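Long-range contacts in COPII coat assembly protein SEC16 (Saccharomyces cerevisiae, PDB 3MZK), which helps start assembly of the COPII coat that forms transport vesicles at the endoplasmic reticulum and selects their cargo, and also takes part in autophagy: residues S298-I302 against V319-G325; I102-L106 against W335-Y339; I119-Y124 against V256-I261; V306-N310 against F352-L356; I198-L202 against L220-Q225. One frame throughout, in Å; residues are numbered along the deposited sequence.

Overall arrangement
The five contacts run through the helical ACE1-type part of the chain. Contacts 1, 2 and 4 form one continuous cluster: contacts 1 and 4 have centres about 10 Å apart and contacts 1 and 2 about 11 Å, and Asp-336 OD1 and Tyr-339 OH of contact 2 bond to Ile-324 N of contact 1 and Val-306 O of contact 4. Contact 3, centred about 18 Å from contact 1, touches it where Val-256 meets Leu-300. Contact 5 lies farther along, about 19 Å from contact 3 between centres and about 36 Å from contact 4, on the opposite side of the chain's centre. Contacts 3 and 5 both reach the second copy of the protein.

Contact 1: S298-I302 against V319-G325; sequences STLFI and VIFESIG
Phe-321 lays one ring face against CB of Phe-301, joining a helix of the ACE1-type helical fold to the long loop that follows it. The helix is 294-303, and the loop 319-325 returns along its flank before helix 330-344 begins. Phe-301 CB stands 3.6 Å from the centroid of the Phe-321 ring, 17° off its normal and displaced toward the rim, a CH-pi contact. Beyond CB the two phenylalanines slide past each other in opposite directions. Their rings end up oblique, centroids 5.0 Å apart and planes at 52°. The Phe-321 ring reaches the helix because its CG lies anti to the backbone N (chi1 -169°). At the far end of the other ring, Phe-301 CZ meets Val-319 CG1 at 4.3 Å.

At the next residue of the helix, Ile-302 crosses Ile-324 at about a right angle, with their CD1 methyls 3.8 Å apart. Ser-298 adds its OG beside the Phe-321 ring, 3.6 Å from CE2. That hydroxyl is hydrogen-bonded within its own helix to the carbonyl of Thr-294, and it meets Phe-321 by packing alone. The loop is tied internally by a hydrogen bond from Ser-323 OG to Gly-325 O, 2.8 Å long.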
# COMPACT_ATOMS: atom_id res chain seq x y z
N SER B 298 -29.00 -5.96 -6.93
CA SER B 298 -29.12 -5.57 -5.53
C SER B 298 -28.45 -6.56 -4.59
O SER B 298 -27.89 -6.18 -3.57
CB SER B 298 -30.59 -5.40 -5.13
OG SER B 298 -31.14 -4.24 -5.74
N THR B 299 -28.53 -7.84 -4.94
CA THR B 299 -27.84 -8.87 -4.16
C THR B 299 -26.34 -8.56 -4.10
O THR B 299 -25.75 -8.50 -3.02
CB THR B 299 -28.08 -10.28 -4.76
OG1 THR B 299 -29.49 -10.53 -4.85
CG2 THR B 299 -27.46 -11.35 -3.89
N LEU B 300 -25.73 -8.32 -5.26
CA LEU B 300 -24.30 -8.00 -5.31
C LEU B 300 -23.97 -6.74 -4.51
O LEU B 300 -22.97 -6.71 -3.79
CB LEU B 300 -23.80 -7.87 -6.75
CG LEU B 300 -24.16 -9.03 -7.69
CD1 LEU B 300 -23.25 -9.03 -8.91
CD2 LEU B 300 -24.08 -10.36 -6.96
N PHE B 301 -24.80 -5.71 -4.63
CA PHE B 301 -24.58 -4.45 -3.92
C PHE B 301 -24.64 -4.64 -2.41
O PHE B 301 -23.85 -4.04 -1.67
CB PHE B 301 -25.59 -3.38 -4.36
CG PHE B 301 -25.45 -2.95 -5.79
CD1 PHE B 301 -24.22 -3.01 -6.43
CD2 PHE B 301 -26.54 -2.48 -6.50
CE1 PHE B 301 -24.08 -2.61 -7.75
CE2 PHE B 301 -26.41 -2.08 -7.83
CZ PHE B 301 -25.18 -2.14 -8.45
N ILE B 302 -25.58 -5.46 -1.97
CA ILE B 302 -25.71 -5.81 -0.56
C ILE B 302 -24.45 -6.49 -0.03
O ILE B 302 -23.89 -6.10 1.00
CB ILE B 302 -26.92 -6.72 -0.32
CG1 ILE B 302 -28.22 -5.95 -0.57
CG2 ILE B 302 -26.90 -7.29 1.08
CD1 ILE B 302 -29.44 -6.84 -0.76
N VAL B 319 -25.74 4.05 -13.21
CA VAL B 319 -26.51 3.15 -12.36
C VAL B 319 -26.59 3.63 -10.92
O VAL B 319 -25.60 4.10 -10.35
CB VAL B 319 -25.95 1.71 -12.43
CG1 VAL B 319 -26.40 0.90 -11.22
CG2 VAL B 319 -26.36 1.04 -13.73
N ILE B 320 -27.78 3.52 -10.33
CA ILE B 320 -28.01 3.98 -8.96
C ILE B 320 -28.51 2.85 -8.05
O ILE B 320 -29.34 2.04 -8.46
CB ILE B 320 -29.04 5.14 -8.96
CG1 ILE B 320 -28.47 6.35 -9.71
CG2 ILE B 320 -29.44 5.53 -7.54
CD1 ILE B 320 -29.42 7.53 -9.79
N PHE B 321 -27.98 2.77 -6.84
CA PHE B 321 -28.50 1.83 -5.85
C PHE B 321 -29.42 2.59 -4.91
O PHE B 321 -29.00 3.04 -3.85
CB PHE B 321 -27.37 1.19 -5.04
CG PHE B 321 -27.81 0.04 -4.18
CD1 PHE B 321 -27.11 -0.30 -3.03
CD2 PHE B 321 -28.91 -0.73 -4.54
CE1 PHE B 321 -27.51 -1.37 -2.23
CE2 PHE B 321 -29.33 -1.80 -3.76
CZ PHE B 321 -28.63 -2.12 -2.60
N GLU B 322 -30.68 2.71 -5.33
CA GLU B 322 -31.67 3.57 -4.66
C GLU B 322 -32.47 2.78 -3.62
O GLU B 322 -32.81 3.31 -2.56
CB GLU B 322 -32.60 4.18 -5.71
CG GLU B 322 -33.44 5.36 -5.26
CD GLU B 322 -34.33 5.92 -6.37
OE1 GLU B 322 -34.28 5.39 -7.50
OE2 GLU B 322 -35.09 6.88 -6.12
N SER B 323 -32.75 1.52 -3.93
CA SER B 323 -33.52 0.65 -3.04
C SER B 323 -33.36 -0.82 -3.40
O SER B 323 -33.09 -1.17 -4.55
CB SER B 323 -34.99 1.00 -3.13
OG SER B 323 -35.46 0.75 -4.45
N ILE B 324 -33.54 -1.69 -2.42
CA ILE B 324 -33.49 -3.13 -2.66
C ILE B 324 -34.83 -3.60 -3.23
O ILE B 324 -35.83 -3.67 -2.51
CB ILE B 324 -33.12 -3.89 -1.36
CG1 ILE B 324 -31.85 -3.29 -0.75
CG2 ILE B 324 -32.93 -5.37 -1.63
CD1 ILE B 324 -31.45 -3.90 0.55
N GLY B 325 -34.84 -3.91 -4.52
CA GLY B 325 -36.09 -4.16 -5.22
C GLY B 325 -36.89 -2.88 -5.43
O GLY B 325 -36.55 -1.82 -4.89

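Contact 2: I102-L106 against W335-Y339; sequences IWQLL and WDEIY
Trp-335 swings its indole toward helix 101-111 with CG beside its backbone N and anti to the carbonyl carbon (chi1 -71°); Trp-103 has the same kind of first torsion and turns a ring face to meet it. The two indoles form a T-shaped (edge-to-face) pair. The NE1 edge of Trp-335 points at the Trp-103 six-membered ring, with Trp-335 NE1 3.3 Å from Trp-103 CD2 and the planes at 75°. NE1 stands over the middle of the Trp-103 ring.

The face of Trp-335 is used as well. Ile-102 CG2 lies over its centre, 3.7 Å from the centroid of the six-membered ring, in a CH-pi contact 13° off the normal. Leu-106 comes in obliquely, its CD1 3.6 Å from Trp-335 CD1, while its other methyl, CD2, meets Tyr-339 CD1 at 3.8 Å. Leu-106 CB also packs on Ile-338 CG2. The Tyr-339 hydroxyl is directed elsewhere, to the carbonyl of Val-306.

These side chains join two nearly parallel helices of the ACE1-type helical fold, 101-111 and 330-344, whose axes come within 11.0 Å here although 228 residues separate the segments in the chain. Met-84, Thr-87 and Ile-91 of helix 77-94 also pack against Trp-103. Chemically the contact is almost wholly apolar, apart from the indole nitrogen of Trp-335: its N-H edge, set against an electron-rich ring face, probably gains a weak electrostatic attraction that would favour this crossed orientation.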
# COMPACT_ATOMS: atom_id res chain seq x y z
N ILE B 102 -32.06 -12.81 -0.97
CA ILE B 102 -31.96 -11.51 -0.30
C ILE B 102 -32.43 -11.58 1.15
O ILE B 102 -31.79 -11.01 2.04
CB ILE B 102 -32.77 -10.44 -1.04
CG1 ILE B 102 -32.14 -10.14 -2.40
CG2 ILE B 102 -32.87 -9.16 -0.22
CD1 ILE B 102 -33.02 -9.32 -3.30
N TRP B 103 -33.54 -12.25 1.38
CA TRP B 103 -34.03 -12.48 2.74
C TRP B 103 -32.91 -13.04 3.61
O TRP B 103 -32.54 -12.46 4.64
CB TRP B 103 -35.20 -13.46 2.73
CG TRP B 103 -36.53 -12.84 2.44
CD1 TRP B 103 -37.34 -13.08 1.37
CD2 TRP B 103 -37.21 -11.87 3.25
NE1 TRP B 103 -38.48 -12.33 1.46
CE2 TRP B 103 -38.43 -11.57 2.60
CE3 TRP B 103 -36.91 -11.23 4.45
CZ2 TRP B 103 -39.34 -10.66 3.12
CZ3 TRP B 103 -37.82 -10.32 4.96
CH2 TRP B 103 -39.02 -10.05 4.29
N GLN B 104 -32.35 -14.16 3.18
CA GLN B 104 -31.37 -14.90 3.96
C GLN B 104 -30.03 -14.18 4.05
O GLN B 104 -29.32 -14.30 5.05
CB GLN B 104 -31.20 -16.31 3.39
CG GLN B 104 -32.42 -17.18 3.58
CD GLN B 104 -32.41 -18.42 2.71
OE1 GLN B 104 -31.91 -18.40 1.59
NE2 GLN B 104 -32.97 -19.50 3.23
N LEU B 105 -29.70 -13.43 3.00
CA LEU B 105 -28.46 -12.66 2.99
C LEU B 105 -28.50 -11.59 4.07
O LEU B 105 -27.56 -11.45 4.86
CB LEU B 105 -28.24 -12.02 1.63
CG LEU B 105 -27.05 -11.07 1.54
CD1 LEU B 105 -25.78 -11.78 1.95
CD2 LEU B 105 -26.93 -10.50 0.13
N LEU B 106 -29.60 -10.84 4.11
CA LEU B 106 -29.79 -9.80 5.12
C LEU B 106 -29.82 -10.39 6.53
O LEU B 106 -29.34 -9.76 7.48
CB LEU B 106 -31.06 -9.00 4.84
CG LEU B 106 -30.95 -8.00 3.69
CD1 LEU B 106 -32.31 -7.42 3.35
CD2 LEU B 106 -29.98 -6.88 4.04
N TRP B 335 -36.65 -4.64 3.66
CA TRP B 335 -35.26 -4.88 3.32
C TRP B 335 -34.44 -3.61 3.48
O TRP B 335 -33.41 -3.61 4.14
CB TRP B 335 -35.13 -5.40 1.89
CG TRP B 335 -35.62 -6.79 1.73
CD1 TRP B 335 -35.81 -7.71 2.72
CD2 TRP B 335 -36.01 -7.43 0.51
NE1 TRP B 335 -36.28 -8.89 2.18
CE2 TRP B 335 -36.41 -8.74 0.83
CE3 TRP B 335 -36.06 -7.01 -0.83
CZ2 TRP B 335 -36.85 -9.64 -0.14
CZ3 TRP B 335 -36.49 -7.91 -1.79
CH2 TRP B 335 -36.88 -9.21 -1.44
N ASP B 336 -34.91 -2.52 2.88
CA ASP B 336 -34.19 -1.26 2.96
C ASP B 336 -33.94 -0.81 4.39
O ASP B 336 -32.84 -0.36 4.72
CB ASP B 336 -34.90 -0.16 2.17
CG ASP B 336 -34.68 -0.30 0.67
OD1 ASP B 336 -33.72 -0.99 0.29
OD2 ASP B 336 -35.47 0.29 -0.11
N GLU B 337 -34.94 -0.95 5.26
CA GLU B 337 -34.76 -0.53 6.65
C GLU B 337 -33.83 -1.47 7.42
O GLU B 337 -33.04 -1.02 8.25
CB GLU B 337 -36.09 -0.38 7.37
CG GLU B 337 -35.93 0.13 8.79
CD GLU B 337 -37.22 0.62 9.39
OE1 GLU B 337 -38.24 0.67 8.67
OE2 GLU B 337 -37.22 0.97 10.60
N ILE B 338 -33.92 -2.76 7.14
CA ILE B 338 -33.02 -3.74 7.74
C ILE B 338 -31.58 -3.50 7.30
O ILE B 338 -30.65 -3.51 8.12
CB ILE B 338 -33.45 -5.18 7.38
CG1 ILE B 338 -34.78 -5.51 8.06
CG2 ILE B 338 -32.36 -6.17 7.77
CD1 ILE B 338 -35.36 -6.86 7.68
N TYR B 339 -31.39 -3.29 6.00
CA TYR B 339 -30.08 -2.98 5.45
C TYR B 339 -29.51 -1.74 6.12
O TYR B 339 -28.31 -1.65 6.37
CB TYR B 339 -30.18 -2.79 3.94
CG TYR B 339 -28.86 -2.71 3.21
CD1 TYR B 339 -27.91 -3.73 3.34
CD2 TYR B 339 -28.57 -1.64 2.37
CE1 TYR B 339 -26.70 -3.67 2.66
CE2 TYR B 339 -27.36 -1.58 1.69
CZ TYR B 339 -26.43 -2.60 1.84
OH TYR B 339 -25.23 -2.54 1.17

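Contact 3: I119-Y124 against V256-I261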
# COMPACT_ATOMS: atom_id res chain seq x y z
N ILE B 119 -21.94 -17.13 2.71
CA ILE B 119 -22.59 -16.36 1.67
C ILE B 119 -22.47 -17.07 0.33
O ILE B 119 -23.43 -17.11 -0.45
CB ILE B 119 -21.99 -14.95 1.54
CG1 ILE B 119 -22.25 -14.13 2.81
CG2 ILE B 119 -22.58 -14.24 0.34
CD1 ILE B 119 -21.57 -12.79 2.80
N SER B 120 -21.30 -17.64 0.06
CA SER B 120 -21.08 -18.38 -1.17
C SER B 120 -22.05 -19.55 -1.29
O SER B 120 -22.67 -19.73 -2.34
CB SER B 120 -19.63 -18.90 -1.23
OG SER B 120 -19.42 -19.69 -2.38
N LYS B 121 -22.19 -20.32 -0.22
CA LYS B 121 -23.06 -21.50 -0.23
C LYS B 121 -24.52 -21.13 -0.36
O LYS B 121 -25.33 -21.90 -0.87
CB LYS B 121 -22.84 -22.35 1.03
N LEU B 122 -24.87 -19.94 0.12
CA LEU B 122 -26.23 -19.44 0.01
C LEU B 122 -26.59 -19.18 -1.45
O LEU B 122 -27.64 -19.59 -1.91
CB LEU B 122 -26.40 -18.17 0.84
CG LEU B 122 -27.75 -17.46 0.72
CD1 LEU B 122 -28.88 -18.40 1.12
CD2 LEU B 122 -27.76 -16.21 1.58
N LEU B 123 -25.70 -18.50 -2.18
CA LEU B 123 -25.90 -18.25 -3.60
C LEU B 123 -26.00 -19.54 -4.38
O LEU B 123 -26.86 -19.69 -5.25
CB LEU B 123 -24.76 -17.41 -4.17
CG LEU B 123 -24.66 -15.95 -3.71
CD1 LEU B 123 -23.44 -15.29 -4.31
CD2 LEU B 123 -25.91 -15.19 -4.08
N TYR B 124 -25.11 -20.48 -4.08
CA TYR B 124 -24.98 -21.69 -4.89
C TYR B 124 -24.54 -22.87 -4.05
O TYR B 124 -23.46 -22.85 -3.45
CB TYR B 124 -23.97 -21.43 -6.01
CG TYR B 124 -23.84 -22.55 -7.01
CD1 TYR B 124 -24.79 -22.75 -8.00
CD2 TYR B 124 -22.73 -23.40 -6.98
CE1 TYR B 124 -24.66 -23.77 -8.93
CE2 TYR B 124 -22.59 -24.42 -7.90
CZ TYR B 124 -23.55 -24.60 -8.87
OH TYR B 124 -23.40 -25.62 -9.79
N VAL B 256 -20.66 -15.42 -8.83
CA VAL B 256 -20.35 -14.68 -7.62
C VAL B 256 -19.91 -15.64 -6.52
O VAL B 256 -18.97 -15.36 -5.78
CB VAL B 256 -21.55 -13.82 -7.16
CG1 VAL B 256 -21.23 -13.10 -5.86
CG2 VAL B 256 -21.91 -12.83 -8.24
N ALA B 257 -20.60 -16.77 -6.41
CA ALA B 257 -20.29 -17.77 -5.38
C ALA B 257 -18.86 -18.29 -5.52
O ALA B 257 -18.18 -18.52 -4.53
CB ALA B 257 -21.29 -18.92 -5.43
N ALA B 258 -18.42 -18.48 -6.76
CA ALA B 258 -17.07 -18.93 -7.03
C ALA B 258 -16.05 -17.90 -6.55
O ALA B 258 -15.05 -18.26 -5.91
CB ALA B 258 -16.87 -19.20 -8.52
N VAL B 259 -16.31 -16.63 -6.84
CA VAL B 259 -15.41 -15.57 -6.42
C VAL B 259 -15.31 -15.48 -4.90
O VAL B 259 -14.21 -15.44 -4.35
CB VAL B 259 -15.85 -14.20 -6.99
CG1 VAL B 259 -15.07 -13.08 -6.34
CG2 VAL B 259 -15.67 -14.18 -8.50
N LEU B 260 -16.45 -15.46 -4.23
CA LEU B 260 -16.47 -15.31 -2.78
C LEU B 260 -15.74 -16.44 -2.06
O LEU B 260 -15.00 -16.21 -1.10
CB LEU B 260 -17.91 -15.18 -2.26
CG LEU B 260 -18.69 -13.97 -2.77
CD1 LEU B 260 -20.09 -13.93 -2.18
CD2 LEU B 260 -17.94 -12.67 -2.47
N ILE B 261 -15.94 -17.67 -2.53
CA ILE B 261 -15.39 -18.84 -1.86
C ILE B 261 -13.88 -18.93 -2.05
O ILE B 261 -13.21 -19.71 -1.38
CB ILE B 261 -16.06 -20.14 -2.34
CG1 ILE B 261 -15.99 -21.21 -1.25
CG2 ILE B 261 -15.44 -20.62 -3.64
CD1 ILE B 261 -16.81 -22.45 -1.57
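Ser-120 meets Ala-257 at the close crossing of two antiparallel helices, 116-123 and 252-261, in the ACE1-type helical fold. The axes approach to 8.3 Å at 164°, a separation that the small side chains of these two residues allow. Polar first: with OG anti to its backbone N (chi1 176°), Ser-120 gives a hydrogen bond of 2.7 Å from OG to Ala-257 O. This carbonyl also accepts the helical bond from Ile-261 N, and the two donors reach it from opposite faces of its plane. Replacing Ser-120 with a valine would probably cost Ala-257 O its second donor and crowd the branched side chain against Ile-261.

The apolar contacts lie around this bond. Leu-123 CD1 packs on Val-256 CG1 at 3.5 Å, and Ile-119 CG2 on Leu-260 CD1 at 3.6 Å. Ala-257 CB fits against Leu-123 CB and against Tyr-124, the residue at which the first helix gives way to loop. Tyr-124 packs on Gln-162 and Ile-261 on Thr-163 of the second subunit, so the pair borders that interface. Tyr-124 meets Ala-257 through its CB, 3.7 Å from Ala-257 CB, while the phenol ring leads away.

Contact 4: V306-N310 against F352-L356; sequences VPLSN and FSSIL
Phe-352 spreads its ring under Leu-308 where two interhelical loops of the ACE1-type helical fold meet: one, 306-310, follows helix 294-303, and the other leads through a short 3-10 turn, 353-355, into helix 356-368. Starting at the base, Phe-352 CB lies 3.6 Å from Leu-308 O. CG is 3.8 Å from Leu-308 CB, which stands over one face of the ring toward its rim, a CH-pi contact 14° off the normal. CD1 continues beneath the Leu-308 backbone, next to the carbonyl oxygen. CE1 passes on to Pro-307, 3.7 Å from its CA and close to its CB, and CZ at the tip still faces Leu-308 N, 3.7 Å away. The ring thus underlies the peptide from Pro-307 to Leu-308, and Phe-343 and Phe-349 make edge-to-face pairs with it. A serine in place of Phe-352 would probably open a gap beneath Leu-308 CB and Pro-307 and take the shared partner from both of those aromatic rings.

Leu-308 has a second neighbour in the turn: its CD1 meets Ile-355 CG2 at 3.9 Å, the two side chains crossing at about a right angle. Beyond it, the Leu-308 side chain also packs on Asp-336 and Tyr-339 of helix 330-344. On the side toward Asn-310, amide ND2 of that residue rests 3.9 Å from Ser-354 CB. The polar link between the loops is a weak hydrogen bond, from Ser-354 OG to Leu-308 O at 3.2 Å.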
# COMPACT_ATOMS: atom_id res chain seq x y z
N VAL B 306 -22.61 -1.76 -0.51
CA VAL B 306 -22.77 -0.49 -1.20
C VAL B 306 -23.87 0.33 -0.55
O VAL B 306 -24.95 -0.18 -0.26
CB VAL B 306 -23.10 -0.69 -2.69
CG1 VAL B 306 -23.44 0.63 -3.34
CG2 VAL B 306 -21.95 -1.38 -3.40
N PRO B 307 -23.60 1.62 -0.30
CA PRO B 307 -24.60 2.47 0.37
C PRO B 307 -25.84 2.73 -0.50
O PRO B 307 -25.74 2.83 -1.72
CB PRO B 307 -23.85 3.79 0.60
CG PRO B 307 -22.39 3.47 0.39
CD PRO B 307 -22.35 2.34 -0.59
N LEU B 308 -27.00 2.83 0.15
CA LEU B 308 -28.23 3.26 -0.52
C LEU B 308 -28.23 4.78 -0.64
O LEU B 308 -28.16 5.48 0.37
CB LEU B 308 -29.46 2.80 0.26
CG LEU B 308 -29.86 1.32 0.18
CD1 LEU B 308 -31.12 1.05 0.99
CD2 LEU B 308 -30.06 0.89 -1.26
N SER B 309 -28.29 5.28 -1.87
CA SER B 309 -28.30 6.72 -2.11
C SER B 309 -28.74 7.05 -3.53
O SER B 309 -29.17 6.17 -4.28
CB SER B 309 -26.92 7.33 -1.86
OG SER B 309 -26.06 7.10 -2.96
N ASN B 310 -28.61 8.32 -3.90
CA ASN B 310 -28.94 8.78 -5.25
C ASN B 310 -27.71 8.85 -6.15
O ASN B 310 -27.83 8.96 -7.38
CB ASN B 310 -29.60 10.16 -5.20
CG ASN B 310 -30.91 10.15 -4.44
OD1 ASN B 310 -31.89 9.55 -4.89
ND2 ASN B 310 -30.94 10.82 -3.29
N PHE B 352 -29.41 6.43 5.71
CA PHE B 352 -29.64 6.74 4.30
C PHE B 352 -30.79 7.74 4.13
O PHE B 352 -31.96 7.40 4.27
CB PHE B 352 -29.96 5.48 3.49
CG PHE B 352 -28.93 4.40 3.62
CD1 PHE B 352 -27.65 4.58 3.13
CD2 PHE B 352 -29.25 3.18 4.21
CE1 PHE B 352 -26.69 3.57 3.25
CE2 PHE B 352 -28.30 2.17 4.33
CZ PHE B 352 -27.02 2.37 3.85
N SER B 353 -30.45 8.99 3.81
CA SER B 353 -31.44 10.00 3.52
C SER B 353 -32.34 9.57 2.36
O SER B 353 -33.54 9.85 2.36
CB SER B 353 -30.76 11.32 3.16
OG SER B 353 -29.99 11.79 4.25
N SER B 354 -31.76 8.89 1.39
CA SER B 354 -32.48 8.55 0.17
C SER B 354 -33.72 7.70 0.42
O SER B 354 -34.60 7.62 -0.43
CB SER B 354 -31.56 7.85 -0.83
OG SER B 354 -31.11 6.61 -0.32
N ILE B 355 -33.80 7.06 1.59
CA ILE B 355 -34.92 6.18 1.88
C ILE B 355 -35.93 6.77 2.88
O ILE B 355 -36.93 6.13 3.20
CB ILE B 355 -34.47 4.79 2.38
CG1 ILE B 355 -33.96 4.86 3.81
CG2 ILE B 355 -33.44 4.19 1.44
CD1 ILE B 355 -33.94 3.53 4.51
N LEU B 356 -35.67 7.98 3.36
CA LEU B 356 -36.62 8.64 4.25
C LEU B 356 -38.02 8.74 3.64
O LEU B 356 -39.01 8.45 4.31
CB LEU B 356 -36.11 10.03 4.67
CG LEU B 356 -35.07 10.01 5.78
CD1 LEU B 356 -34.29 11.32 5.85
CD2 LEU B 356 -35.73 9.69 7.11

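Contact 5: I198-L202 against L220-Q225; sequences IQKYL and LLLIFQ
Helices 191-203 and 214-226 run antiparallel, at 156° with axes 10.6 Å apart, and Gln-199 and Leu-221 mark their closest backbone approach, 6.9 Å between CA atoms. Leu-221 is at the middle of the contact. Its CG points anti to the backbone N (chi1 176°), which carries CD1 across to Ile-198 CG2 at 3.8 Å and to Gln-199 CG at 4.0 Å. Closer to its backbone, Leu-221 CB takes Leu-202 CD1, also at 3.8 Å, so one leucine meets two successive turns of the partner helix. Leu-202 CD2 turns to Leu-220 CD1.

At the other end Ile-198 CD1 touches Phe-224 CB and lies 3.6 Å from Gln-225 NE2. Gln-225 is bent at chi2, and its chain slides past Ile-198 in the opposite direction; its OE1 has a weak bond to Asn-230.

Leu-184 of the second subunit packs on Ile-198 and Phe-224, and Leu-158 of that subunit on Leu-220. Tyr-201 OH, on helix 191-203, bonds to Asp-178 of the second subunit. Two consecutive helices joined by apolar side chains in this way form an antiparallel helical hairpin, as in the alpha-solenoid scaffolds of coat proteins, here with Ile-198, Leu-220 and Phe-224 packed against the second copy of the protein.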
# COMPACT_ATOMS: atom_id res chain seq x y z
N ILE B 198 -3.90 -14.83 -20.59
CA ILE B 198 -4.88 -15.76 -20.06
C ILE B 198 -5.88 -16.15 -21.14
O ILE B 198 -6.21 -17.32 -21.31
CB ILE B 198 -5.64 -15.15 -18.87
CG1 ILE B 198 -4.67 -14.69 -17.79
CG2 ILE B 198 -6.62 -16.17 -18.30
CD1 ILE B 198 -5.34 -14.13 -16.56
N GLN B 199 -6.35 -15.14 -21.87
CA GLN B 199 -7.30 -15.38 -22.94
C GLN B 199 -6.71 -16.30 -24.01
O GLN B 199 -7.34 -17.29 -24.40
CB GLN B 199 -7.73 -14.05 -23.57
CG GLN B 199 -8.26 -13.04 -22.56
CD GLN B 199 -9.13 -11.98 -23.20
OE1 GLN B 199 -9.57 -12.12 -24.34
NE2 GLN B 199 -9.38 -10.90 -22.47
N LYS B 200 -5.51 -15.97 -24.47
CA LYS B 200 -4.87 -16.74 -25.54
C LYS B 200 -4.67 -18.19 -25.11
O LYS B 200 -4.87 -19.11 -25.90
CB LYS B 200 -3.56 -16.09 -26.00
CG LYS B 200 -3.76 -14.87 -27.00
CD LYS B 200 -2.45 -14.01 -27.14
CE LYS B 200 -2.69 -12.74 -28.03
NZ LYS B 200 -1.41 -11.86 -28.09
N TYR B 201 -4.29 -18.40 -23.86
CA TYR B 201 -4.09 -19.76 -23.36
C TYR B 201 -5.40 -20.56 -23.34
O TYR B 201 -5.44 -21.71 -23.78
CB TYR B 201 -3.44 -19.75 -21.96
CG TYR B 201 -3.60 -21.05 -21.22
CD1 TYR B 201 -2.85 -22.17 -21.56
CD2 TYR B 201 -4.51 -21.17 -20.18
CE1 TYR B 201 -3.00 -23.36 -20.88
CE2 TYR B 201 -4.67 -22.35 -19.50
CZ TYR B 201 -3.91 -23.45 -19.86
OH TYR B 201 -4.08 -24.64 -19.18
N LEU B 202 -6.47 -19.94 -22.86
CA LEU B 202 -7.76 -20.60 -22.76
C LEU B 202 -8.41 -20.84 -24.12
O LEU B 202 -8.89 -21.93 -24.40
CB LEU B 202 -8.71 -19.81 -21.86
CG LEU B 202 -8.35 -19.69 -20.38
CD1 LEU B 202 -9.31 -18.76 -19.66
CD2 LEU B 202 -8.33 -21.05 -19.71
N LEU B 220 -13.51 -19.75 -15.95
CA LEU B 220 -12.11 -19.68 -15.53
C LEU B 220 -11.52 -18.30 -15.79
O LEU B 220 -10.84 -17.73 -14.94
CB LEU B 220 -11.27 -20.74 -16.25
CG LEU B 220 -11.42 -22.19 -15.79
CD1 LEU B 220 -10.56 -23.10 -16.64
CD2 LEU B 220 -11.05 -22.31 -14.32
N LEU B 221 -11.79 -17.77 -16.98
CA LEU B 221 -11.28 -16.46 -17.37
C LEU B 221 -11.68 -15.41 -16.35
O LEU B 221 -10.85 -14.62 -15.90
CB LEU B 221 -11.80 -16.07 -18.75
CG LEU B 221 -11.42 -14.67 -19.23
CD1 LEU B 221 -9.91 -14.46 -19.16
CD2 LEU B 221 -11.92 -14.46 -20.64
N LEU B 222 -12.96 -15.41 -15.97
CA LEU B 222 -13.47 -14.41 -15.05
C LEU B 222 -12.83 -14.50 -13.66
O LEU B 222 -12.42 -13.49 -13.10
CB LEU B 222 -14.99 -14.50 -14.93
CG LEU B 222 -15.56 -13.46 -13.97
CD1 LEU B 222 -16.56 -12.57 -14.68
CD2 LEU B 222 -16.19 -14.12 -12.76
N ILE B 223 -12.77 -15.71 -13.12
CA ILE B 223 -12.15 -15.94 -11.81
C ILE B 223 -10.73 -15.41 -11.74
O ILE B 223 -10.34 -14.77 -10.76
CB ILE B 223 -12.13 -17.43 -11.45
CG1 ILE B 223 -13.56 -17.97 -11.35
CG2 ILE B 223 -11.42 -17.64 -10.13
CD1 ILE B 223 -13.64 -19.43 -10.99
N PHE B 224 -9.95 -15.68 -12.78
CA PHE B 224 -8.56 -15.24 -12.82
C PHE B 224 -8.44 -13.74 -13.06
O PHE B 224 -7.48 -13.11 -12.61
CB PHE B 224 -7.77 -16.02 -13.88
CG PHE B 224 -7.65 -17.49 -13.58
CD1 PHE B 224 -7.33 -17.92 -12.31
CD2 PHE B 224 -7.88 -18.43 -14.57
CE1 PHE B 224 -7.23 -19.27 -12.02
CE2 PHE B 224 -7.78 -19.79 -14.29
CZ PHE B 224 -7.45 -20.21 -13.01
N GLN B 225 -9.41 -13.17 -13.77
CA GLN B 225 -9.41 -11.73 -14.01
C GLN B 225 -9.68 -10.96 -12.72
O GLN B 225 -9.03 -9.96 -12.44
CB GLN B 225 -10.46 -11.34 -15.05
CG GLN B 225 -10.13 -11.80 -16.45
CD GLN B 225 -8.76 -11.35 -16.89
OE1 GLN B 225 -8.26 -10.31 -16.47
NE2 GLN B 225 -8.12 -12.15 -17.74